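Local structure of type II restriction enzyme SfiI (2EZV) at residues Q3-L8 against L186-L191; S37-T42 against R176-I181; V99-S104 against V161-R166. The protein cuts double-stranded DNA as a tetrameric type II restriction endonuclease that recognises two GGCC half-sites separated by five base pairs. One frame throughout, in Å; residues are numbered along the deposited sequence.

Contact 1 of 3, residues Q3-L8 against L186-L191; sequences QDYREL and LPHARL
The Leu8 carbonyl oxygen is gripped end-on by the Arg190 guanidinium: NH1 and NH2 each stand 2.9 Å from Leu8 O, and the oxygen lies within 1° of the guanidinium plane. NH2 approaches nearly in line with the carbonyl bond, whereas NH1 comes from above the carbonyl plane. Tyr5 O also sits near the edge of the guanidinium, but the angle at NH1 is too poor for a hydrogen bond; Arg6 O lies over one face. Three backbone carbonyls thus surround a single positive group, which would probably polarise them. The Arg190 chain runs past the Tyr5 ring in the opposite direction, with CD 3.7 Å from Tyr5 CE1, and a bend at chi3 (64°) then turns the guanidinium toward Leu8 O. The same ring carbon also meets the His188 imidazole, with Tyr5 CE1 and His188 CE1 3.6 Å apart and the two planes oblique at 59°. A second shell holds both sides in place. Arg190 N donates to His188 ND1 at 2.9 Å, near the plane of the imidazole, and His188 NE2 donates to Pro140 O. Across from it, Arg6 clasps Asp4 side-on, with NH2 2.6 Å from Asp4 OD2, while Asp4 OD1 also accepts from Arg6 N to close an Asx turn. Tyr5 rests on Val155 of strand 151-167 and meets the His141 ring of strand 141-145; the Arg190 side chain leans on Leu10 and Leu13 of helix 10-41.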
# COMPACT_ATOMS: atom_id res chain seq x y z
N GLN D 3 25.72 -4.78 -4.54
CA GLN D 3 24.79 -3.71 -4.18
C GLN D 3 25.03 -2.58 -5.19
O GLN D 3 24.12 -1.84 -5.54
CB GLN D 3 25.04 -3.19 -2.77
CG GLN D 3 24.55 -4.09 -1.63
CD GLN D 3 24.48 -3.34 -0.31
OE1 GLN D 3 25.47 -2.75 0.14
NE2 GLN D 3 23.31 -3.34 0.32
N ASP D 4 26.28 -2.46 -5.63
CA ASP D 4 26.69 -1.43 -6.59
C ASP D 4 26.55 -2.02 -7.99
O ASP D 4 27.29 -2.93 -8.37
CB ASP D 4 28.15 -1.04 -6.34
CG ASP D 4 28.55 0.23 -7.05
OD1 ASP D 4 28.26 0.37 -8.26
OD2 ASP D 4 29.16 1.10 -6.40
N TYR D 5 25.61 -1.50 -8.77
CA TYR D 5 25.40 -2.02 -10.11
C TYR D 5 26.64 -1.96 -11.00
O TYR D 5 26.78 -2.76 -11.93
CB TYR D 5 24.25 -1.27 -10.77
CG TYR D 5 24.65 0.05 -11.38
CD1 TYR D 5 24.92 0.15 -12.74
CD2 TYR D 5 24.76 1.20 -10.59
CE1 TYR D 5 25.30 1.35 -13.31
CE2 TYR D 5 25.15 2.41 -11.15
CZ TYR D 5 25.41 2.48 -12.51
OH TYR D 5 25.80 3.66 -13.08
N ARG D 6 27.55 -1.03 -10.73
CA ARG D 6 28.76 -0.92 -11.54
C ARG D 6 29.63 -2.18 -11.42
O ARG D 6 30.38 -2.50 -12.33
CB ARG D 6 29.56 0.33 -11.14
CG ARG D 6 28.88 1.63 -11.56
CD ARG D 6 29.45 2.86 -10.87
NE ARG D 6 29.41 2.74 -9.42
CZ ARG D 6 29.69 3.73 -8.58
NH1 ARG D 6 30.03 4.93 -9.05
NH2 ARG D 6 29.64 3.53 -7.27
N GLU D 7 29.50 -2.90 -10.31
CA GLU D 7 30.27 -4.12 -10.13
C GLU D 7 29.61 -5.28 -10.88
O GLU D 7 30.13 -6.39 -10.88
CB GLU D 7 30.37 -4.48 -8.66
CG GLU D 7 30.85 -3.38 -7.78
CD GLU D 7 31.05 -3.86 -6.37
OE1 GLU D 7 30.29 -4.78 -5.96
OE2 GLU D 7 31.94 -3.33 -5.68
N LEU D 8 28.45 -5.03 -11.47
CA LEU D 8 27.77 -6.08 -12.23
C LEU D 8 28.40 -6.13 -13.60
O LEU D 8 28.86 -5.11 -14.11
CB LEU D 8 26.27 -5.79 -12.39
CG LEU D 8 25.36 -5.85 -11.17
CD1 LEU D 8 23.91 -5.73 -11.63
CD2 LEU D 8 25.57 -7.15 -10.44
N LEU D 186 15.14 0.53 -22.81
CA LEU D 186 16.32 1.15 -23.39
C LEU D 186 17.53 0.84 -22.55
O LEU D 186 17.56 1.10 -21.34
CB LEU D 186 16.13 2.66 -23.52
CG LEU D 186 14.94 3.06 -24.40
CD1 LEU D 186 14.95 4.57 -24.61
CD2 LEU D 186 15.00 2.33 -25.74
N PRO D 187 18.57 0.30 -23.19
CA PRO D 187 19.81 -0.06 -22.50
C PRO D 187 20.49 1.06 -21.73
O PRO D 187 20.60 2.20 -22.19
CB PRO D 187 20.68 -0.64 -23.63
CG PRO D 187 20.15 0.04 -24.85
CD PRO D 187 18.67 0.03 -24.63
N HIS D 188 20.95 0.71 -20.53
CA HIS D 188 21.64 1.65 -19.66
C HIS D 188 22.90 2.17 -20.35
O HIS D 188 23.47 1.51 -21.23
CB HIS D 188 22.00 0.94 -18.35
CG HIS D 188 22.63 1.83 -17.33
ND1 HIS D 188 23.95 2.21 -17.39
CD2 HIS D 188 22.12 2.41 -16.21
CE1 HIS D 188 24.24 2.98 -16.35
NE2 HIS D 188 23.14 3.12 -15.62
N ALA D 189 23.32 3.37 -19.96
CA ALA D 189 24.51 3.99 -20.53
C ALA D 189 25.70 3.02 -20.61
O ALA D 189 26.39 2.96 -21.62
CB ALA D 189 24.89 5.22 -19.70
N ARG D 190 25.93 2.26 -19.54
CA ARG D 190 27.04 1.30 -19.49
C ARG D 190 27.07 0.34 -20.67
O ARG D 190 28.10 -0.29 -20.91
CB ARG D 190 26.98 0.46 -18.22
CG ARG D 190 27.56 1.10 -16.97
CD ARG D 190 27.63 0.04 -15.87
NE ARG D 190 28.55 -1.02 -16.25
CZ ARG D 190 28.62 -2.21 -15.65
NH1 ARG D 190 27.82 -2.51 -14.64
NH2 ARG D 190 29.52 -3.10 -16.06
N LEU D 191 25.95 0.23 -21.38
CA LEU D 191 25.82 -0.68 -22.51
C LEU D 191 26.01 -0.02 -23.88
O LEU D 191 25.68 -0.63 -24.90
CB LEU D 191 24.45 -1.36 -22.45
CG LEU D 191 24.19 -2.18 -21.19
CD1 LEU D 191 22.72 -2.53 -21.08
CD2 LEU D 191 25.05 -3.44 -21.24

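Contact 2 of 3, residues S37-T42 against R176-I181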
# COMPACT_ATOMS: atom_id res chain seq x y z
N SER D 37 -10.72 -0.08 -22.05
CA SER D 37 -11.94 0.59 -21.64
C SER D 37 -11.69 2.07 -21.35
O SER D 37 -12.38 2.95 -21.87
CB SER D 37 -12.50 -0.08 -20.40
OG SER D 37 -13.52 0.71 -19.83
N ILE D 38 -10.70 2.35 -20.51
CA ILE D 38 -10.38 3.72 -20.16
C ILE D 38 -9.90 4.49 -21.39
O ILE D 38 -10.38 5.59 -21.68
CB ILE D 38 -9.30 3.79 -19.05
CG1 ILE D 38 -9.92 3.38 -17.71
CG2 ILE D 38 -8.69 5.18 -18.98
CD1 ILE D 38 -8.95 3.39 -16.54
N PHE D 39 -8.96 3.90 -22.12
CA PHE D 39 -8.41 4.55 -23.30
C PHE D 39 -9.45 4.88 -24.37
O PHE D 39 -9.36 5.93 -25.01
CB PHE D 39 -7.33 3.68 -23.95
CG PHE D 39 -6.46 4.44 -24.91
CD1 PHE D 39 -5.37 5.17 -24.45
CD2 PHE D 39 -6.78 4.49 -26.27
CE1 PHE D 39 -4.60 5.93 -25.33
CE2 PHE D 39 -6.02 5.26 -27.15
CZ PHE D 39 -4.93 5.98 -26.68
N GLU D 40 -10.42 4.00 -24.56
CA GLU D 40 -11.42 4.23 -25.59
C GLU D 40 -12.71 4.92 -25.19
O GLU D 40 -13.30 5.62 -26.01
CB GLU D 40 -11.77 2.90 -26.27
CG GLU D 40 -10.56 2.10 -26.73
CD GLU D 40 -10.92 0.99 -27.71
OE1 GLU D 40 -12.01 0.39 -27.57
OE2 GLU D 40 -10.10 0.72 -28.62
N THR D 41 -13.15 4.76 -23.94
CA THR D 41 -14.42 5.36 -23.52
C THR D 41 -14.34 6.71 -22.80
O THR D 41 -15.37 7.28 -22.46
CB THR D 41 -15.24 4.39 -22.64
OG1 THR D 41 -14.66 4.31 -21.34
CG2 THR D 41 -15.28 3.00 -23.27
N THR D 42 -13.13 7.21 -22.57
CA THR D 42 -12.99 8.48 -21.87
C THR D 42 -13.18 9.69 -22.78
O THR D 42 -12.44 9.86 -23.75
CB THR D 42 -11.62 8.59 -21.19
OG1 THR D 42 -11.46 7.49 -20.29
CG2 THR D 42 -11.50 9.90 -20.43
N ARG D 176 -12.16 6.59 -29.34
CA ARG D 176 -10.92 6.23 -30.02
C ARG D 176 -10.70 4.74 -29.88
O ARG D 176 -11.46 4.04 -29.20
CB ARG D 176 -9.74 7.04 -29.46
CG ARG D 176 -9.34 6.74 -28.03
CD ARG D 176 -8.90 7.99 -27.29
NE ARG D 176 -10.07 8.80 -26.94
CZ ARG D 176 -10.04 9.92 -26.22
NH1 ARG D 176 -8.90 10.39 -25.75
NH2 ARG D 176 -11.17 10.57 -25.97
N GLU D 177 -9.66 4.23 -30.53
CA GLU D 177 -9.40 2.80 -30.49
C GLU D 177 -7.97 2.43 -30.15
O GLU D 177 -7.03 2.82 -30.85
CB GLU D 177 -9.80 2.19 -31.82
CG GLU D 177 -9.18 0.84 -32.09
CD GLU D 177 -9.50 0.36 -33.49
OE1 GLU D 177 -9.35 1.17 -34.43
OE2 GLU D 177 -9.88 -0.81 -33.65
N LEU D 178 -7.81 1.67 -29.08
CA LEU D 178 -6.50 1.20 -28.65
C LEU D 178 -6.23 -0.08 -29.44
O LEU D 178 -6.98 -1.05 -29.33
CB LEU D 178 -6.51 0.87 -27.16
CG LEU D 178 -5.30 1.33 -26.34
CD1 LEU D 178 -5.30 0.54 -25.03
CD2 LEU D 178 -4.01 1.11 -27.09
N LYS D 179 -5.16 -0.07 -30.22
CA LYS D 179 -4.81 -1.22 -31.05
C LYS D 179 -3.74 -2.11 -30.42
O LYS D 179 -3.87 -3.33 -30.42
CB LYS D 179 -4.36 -0.74 -32.44
N SER D 180 -2.70 -1.49 -29.88
CA SER D 180 -1.61 -2.24 -29.27
C SER D 180 -0.86 -1.40 -28.25
O SER D 180 -0.87 -0.17 -28.32
CB SER D 180 -0.61 -2.70 -30.34
OG SER D 180 -1.21 -3.52 -31.31
N ILE D 181 -0.20 -2.07 -27.30
CA ILE D 181 0.60 -1.41 -26.28
C ILE D 181 2.01 -1.99 -26.40
O ILE D 181 2.24 -3.17 -26.13
CB ILE D 181 0.09 -1.67 -24.84
CG1 ILE D 181 -1.39 -1.28 -24.72
CG2 ILE D 181 0.90 -0.87 -23.85
CD1 ILE D 181 -1.95 -1.46 -23.32
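Leu178 lies against one face of the Phe39 ring, with its CD2 over that face and its CG 3.5 Å from Phe39 CD2, while Arg176 CG reaches the ring obliquely, 3.7 Å from Phe39 CE2. The other flat group, the Arg176 guanidinium, stands 78° from the ring plane and has the carbonyl oxygens of Phe39 and Thr42 at oblique positions. Arg176 NH2 comes 2.7 Å from Thr42 O, yet the angle is too poor to count as a hydrogen bond, so any attraction is probably electrostatic, between the positive group and the carbonyls at the C-terminal end of the helix. Bends at chi2 and chi3 fold the arginine round that end. Helix 10-41 here packs its last turn on strand 176-186, which lies antiparallel beside strand 151-167 in the sheet of the PD-(D/E)XK-type fold; the two short axes approach to 6.9 Å and run at 146°, roughly antiparallel. Further along the strand, a classic beta bulge sets Lys179 and Ser180 together opposite Tyr164 of the neighbouring strand. Phe39 CG is anti to its backbone nitrogen (chi1 -163°), which turns the ring toward the strand. Glu40 passes alongside Arg176 O, its CB 3.2 Å from that oxygen, and its carboxylate accepts from Leu178 N, although the position of OE2 is doubtful. At the other carboxylate oxygen, OE1, Glu40 forms salt bridges with Lys36 and Arg174.

Contact 3 of 3, residues V99-S104 against V161-R166. With CA (calcium ion), chain F; nucleotides of chain A.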
# COMPACT_ATOMS: atom_id res chain seq x y z
N VAL D 99 9.78 5.23 -16.30
CA VAL D 99 9.04 4.79 -17.46
C VAL D 99 8.26 5.96 -18.01
O VAL D 99 7.75 6.81 -17.28
CB VAL D 99 8.11 3.56 -17.17
CG1 VAL D 99 8.27 3.11 -15.74
CG2 VAL D 99 6.68 3.88 -17.51
N ASP D 100 8.19 6.02 -19.33
CA ASP D 100 7.52 7.11 -19.98
C ASP D 100 6.43 6.61 -20.89
O ASP D 100 6.65 5.68 -21.67
CB ASP D 100 8.53 7.93 -20.77
CG ASP D 100 8.07 9.33 -21.01
OD1 ASP D 100 7.65 9.63 -22.15
OD2 ASP D 100 8.12 10.13 -20.04
N ALA D 101 5.25 7.22 -20.78
CA ALA D 101 4.11 6.84 -21.60
C ALA D 101 4.00 7.72 -22.85
O ALA D 101 4.22 8.93 -22.80
CB ALA D 101 2.83 6.95 -20.76
N LYS D 102 3.66 7.09 -23.97
CA LYS D 102 3.52 7.77 -25.26
C LYS D 102 2.23 7.30 -25.91
O LYS D 102 1.82 6.15 -25.73
CB LYS D 102 4.67 7.42 -26.22
CG LYS D 102 6.07 7.67 -25.72
CD LYS D 102 6.37 9.15 -25.58
CE LYS D 102 7.85 9.37 -25.25
NZ LYS D 102 8.19 10.82 -25.10
N ALA D 103 1.61 8.19 -26.67
CA ALA D 103 0.39 7.85 -27.39
C ALA D 103 0.73 8.18 -28.83
O ALA D 103 1.23 9.26 -29.12
CB ALA D 103 -0.76 8.70 -26.91
N SER D 104 0.46 7.26 -29.74
CA SER D 104 0.78 7.50 -31.14
C SER D 104 -0.10 6.71 -32.07
O SER D 104 -0.66 5.67 -31.70
CB SER D 104 2.24 7.15 -31.41
OG SER D 104 2.52 7.11 -32.80
N VAL D 161 6.33 2.90 -22.55
CA VAL D 161 5.07 2.23 -22.85
C VAL D 161 4.47 3.08 -23.97
O VAL D 161 4.15 4.25 -23.77
CB VAL D 161 4.15 2.21 -21.63
CG1 VAL D 161 3.01 1.28 -21.85
CG2 VAL D 161 4.93 1.77 -20.41
N HIS D 162 4.33 2.48 -25.15
CA HIS D 162 3.84 3.16 -26.34
C HIS D 162 2.45 2.69 -26.75
O HIS D 162 2.26 1.58 -27.27
CB HIS D 162 4.85 2.93 -27.46
CG HIS D 162 4.51 3.58 -28.76
ND1 HIS D 162 3.48 3.14 -29.56
CD2 HIS D 162 5.08 4.61 -29.42
CE1 HIS D 162 3.44 3.86 -30.66
NE2 HIS D 162 4.41 4.77 -30.60
N PHE D 163 1.46 3.55 -26.52
CA PHE D 163 0.08 3.22 -26.87
C PHE D 163 -0.22 3.54 -28.33
O PHE D 163 -0.41 4.70 -28.70
CB PHE D 163 -0.88 3.97 -25.94
CG PHE D 163 -0.71 3.62 -24.48
CD1 PHE D 163 0.43 4.03 -23.78
CD2 PHE D 163 -1.67 2.87 -23.82
CE1 PHE D 163 0.60 3.68 -22.45
CE2 PHE D 163 -1.50 2.52 -22.48
CZ PHE D 163 -0.36 2.93 -21.79
N TYR D 164 -0.23 2.50 -29.16
CA TYR D 164 -0.51 2.61 -30.58
C TYR D 164 -2.03 2.58 -30.77
O TYR D 164 -2.68 1.57 -30.49
CB TYR D 164 0.13 1.44 -31.32
CG TYR D 164 -0.30 1.29 -32.75
CD1 TYR D 164 -0.87 0.10 -33.20
CD2 TYR D 164 -0.15 2.34 -33.66
CE1 TYR D 164 -1.27 -0.05 -34.52
CE2 TYR D 164 -0.55 2.20 -34.98
CZ TYR D 164 -1.11 1.01 -35.41
OH TYR D 164 -1.50 0.85 -36.72
N TYR D 165 -2.59 3.69 -31.25
CA TYR D 165 -4.04 3.75 -31.43
C TYR D 165 -4.46 4.44 -32.72
O TYR D 165 -3.63 4.91 -33.50
CB TYR D 165 -4.66 4.50 -30.25
CG TYR D 165 -4.49 6.00 -30.39
CD1 TYR D 165 -5.53 6.79 -30.89
CD2 TYR D 165 -3.26 6.61 -30.13
CE1 TYR D 165 -5.34 8.14 -31.14
CE2 TYR D 165 -3.06 7.96 -30.37
CZ TYR D 165 -4.10 8.72 -30.88
OH TYR D 165 -3.91 10.06 -31.15
N ARG D 166 -5.77 4.52 -32.92
CA ARG D 166 -6.36 5.18 -34.07
C ARG D 166 -7.48 6.09 -33.57
O ARG D 166 -8.23 5.73 -32.67
CB ARG D 166 -6.95 4.15 -35.03
CG ARG D 166 -7.66 4.78 -36.22
CD ARG D 166 -8.36 3.71 -37.05
NE ARG D 166 -9.06 4.25 -38.21
CZ ARG D 166 -8.46 4.73 -39.30
NH1 ARG D 166 -7.13 4.73 -39.39
NH2 ARG D 166 -9.19 5.18 -40.31
CA CA F . 5.60 11.12 -21.80
P DG A 14 2.62 11.88 -26.76
OP1 DG A 14 1.72 11.01 -25.95
OP2 DG A 14 4.08 11.64 -26.75
O5' DG A 14 2.13 11.80 -28.27
C5' DG A 14 2.61 12.74 -29.20
C4' DG A 14 1.51 13.15 -30.15
O4' DG A 14 1.81 14.49 -30.59
C3' DG A 14 1.45 12.30 -31.41
O3' DG A 14 0.14 12.38 -31.97
C2' DG A 14 2.45 13.00 -32.31
C1' DG A 14 2.26 14.46 -31.93
N9 DG A 14 3.46 15.27 -32.00
C8 DG A 14 4.62 15.14 -31.26
N7 DG A 14 5.53 16.02 -31.58
C5 DG A 14 4.94 16.77 -32.59
C6 DG A 14 5.45 17.86 -33.33
O6 DG A 14 6.56 18.40 -33.26
N1 DG A 14 4.51 18.32 -34.25
C2 DG A 14 3.25 17.80 -34.43
N2 DG A 14 2.48 18.38 -35.37
N3 DG A 14 2.77 16.79 -33.74
C4 DG A 14 3.66 16.32 -32.85
P DG A 15 -0.36 11.27 -33.01
OP1 DG A 15 -1.42 10.49 -32.33
OP2 DG A 15 0.81 10.56 -33.59
O5' DG A 15 -1.05 12.12 -34.17
C5' DG A 15 -2.05 13.10 -33.85
C4' DG A 15 -2.31 14.02 -35.02
O4' DG A 15 -1.13 14.82 -35.29
C3' DG A 15 -2.58 13.27 -36.32
O3' DG A 15 -3.42 14.05 -37.18
C2' DG A 15 -1.18 13.10 -36.90
C1' DG A 15 -0.52 14.41 -36.51
N9 DG A 15 0.93 14.35 -36.32
C8 DG A 15 1.61 13.47 -35.53
N7 DG A 15 2.90 13.66 -35.54
C5 DG A 15 3.08 14.73 -36.40
C6 DG A 15 4.28 15.39 -36.81
O6 DG A 15 5.44 15.16 -36.48
N1 DG A 15 4.01 16.44 -37.69
C2 DG A 15 2.76 16.80 -38.12
N2 DG A 15 2.72 17.84 -38.98
N3 DG A 15 1.64 16.19 -37.75
C4 DG A 15 1.87 15.18 -36.89
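Phe163 N donates to Lys102 O at 2.7 Å, the shortest of five backbone hydrogen bonds that join these strands in parallel register, their axes 15° apart. This is the central sheet of the PD-(D/E)XK nuclease fold, and Asp100-Ala101-Lys102 is consistent with its DXK signature. Asp100 OD1 and Ala101 O bind the calcium ion at 2.6 and 2.8 Å respectively, and Asp79 completes the protein ligands. Lys102 NZ pairs with Asp100 OD1 and is hydrogen-bonded to Gln116. Ala101 and Ala103 share a face with Val161 and Phe163, covered by helix 49-62; on the other, Ser104 CB lies 3.3 Å from His162 NE2, while Ser104 OG bonds to Glu106 N. The DNA phosphate meets the main chain of the strand, with Ala103 N donating to DG14 OP1 of chain A at 2.9 Å. With CG set between backbone N and carbonyl carbon (chi1 78°), the Tyr165 ring passes alongside the end of strand 93-104, which lies at its edge, toward the phosphate of DG15 of chain A. An alanine in place of Tyr165 is likely to leave that phosphate without its hydroxyl partner and to open a gap beside Ala103 and Phe39. The hydroxyl bond is itself weak, Tyr165 OH lying 2.8 Å from DG15 OP1.

How the contacts relate
Contacts 2 and 3 adjoin, their centres about 11 Å apart, whereas contact 1 lies beyond the centre of the chain, its centre about 35 Å from that of contact 2 and 26 Å from that of contact 3. Strand 176-186 runs from contact 2 toward contact 1, and the chain leaving it enters the loop 186-191. Helix 10-41 follows segment 3-8 and ends in contact 2. Tyr165 of contact 3 meets Phe39 of contact 2, and Ser180 O probably accepts from Tyr164 N. Contact 3 is regular sheet core bearing metal and DNA; contact 2 is helix-on-sheet packing, mixing apolar and charged groups; contact 1, largely buried although Arg6 is exposed, joins two loops through an arginine and backbone carbonyls.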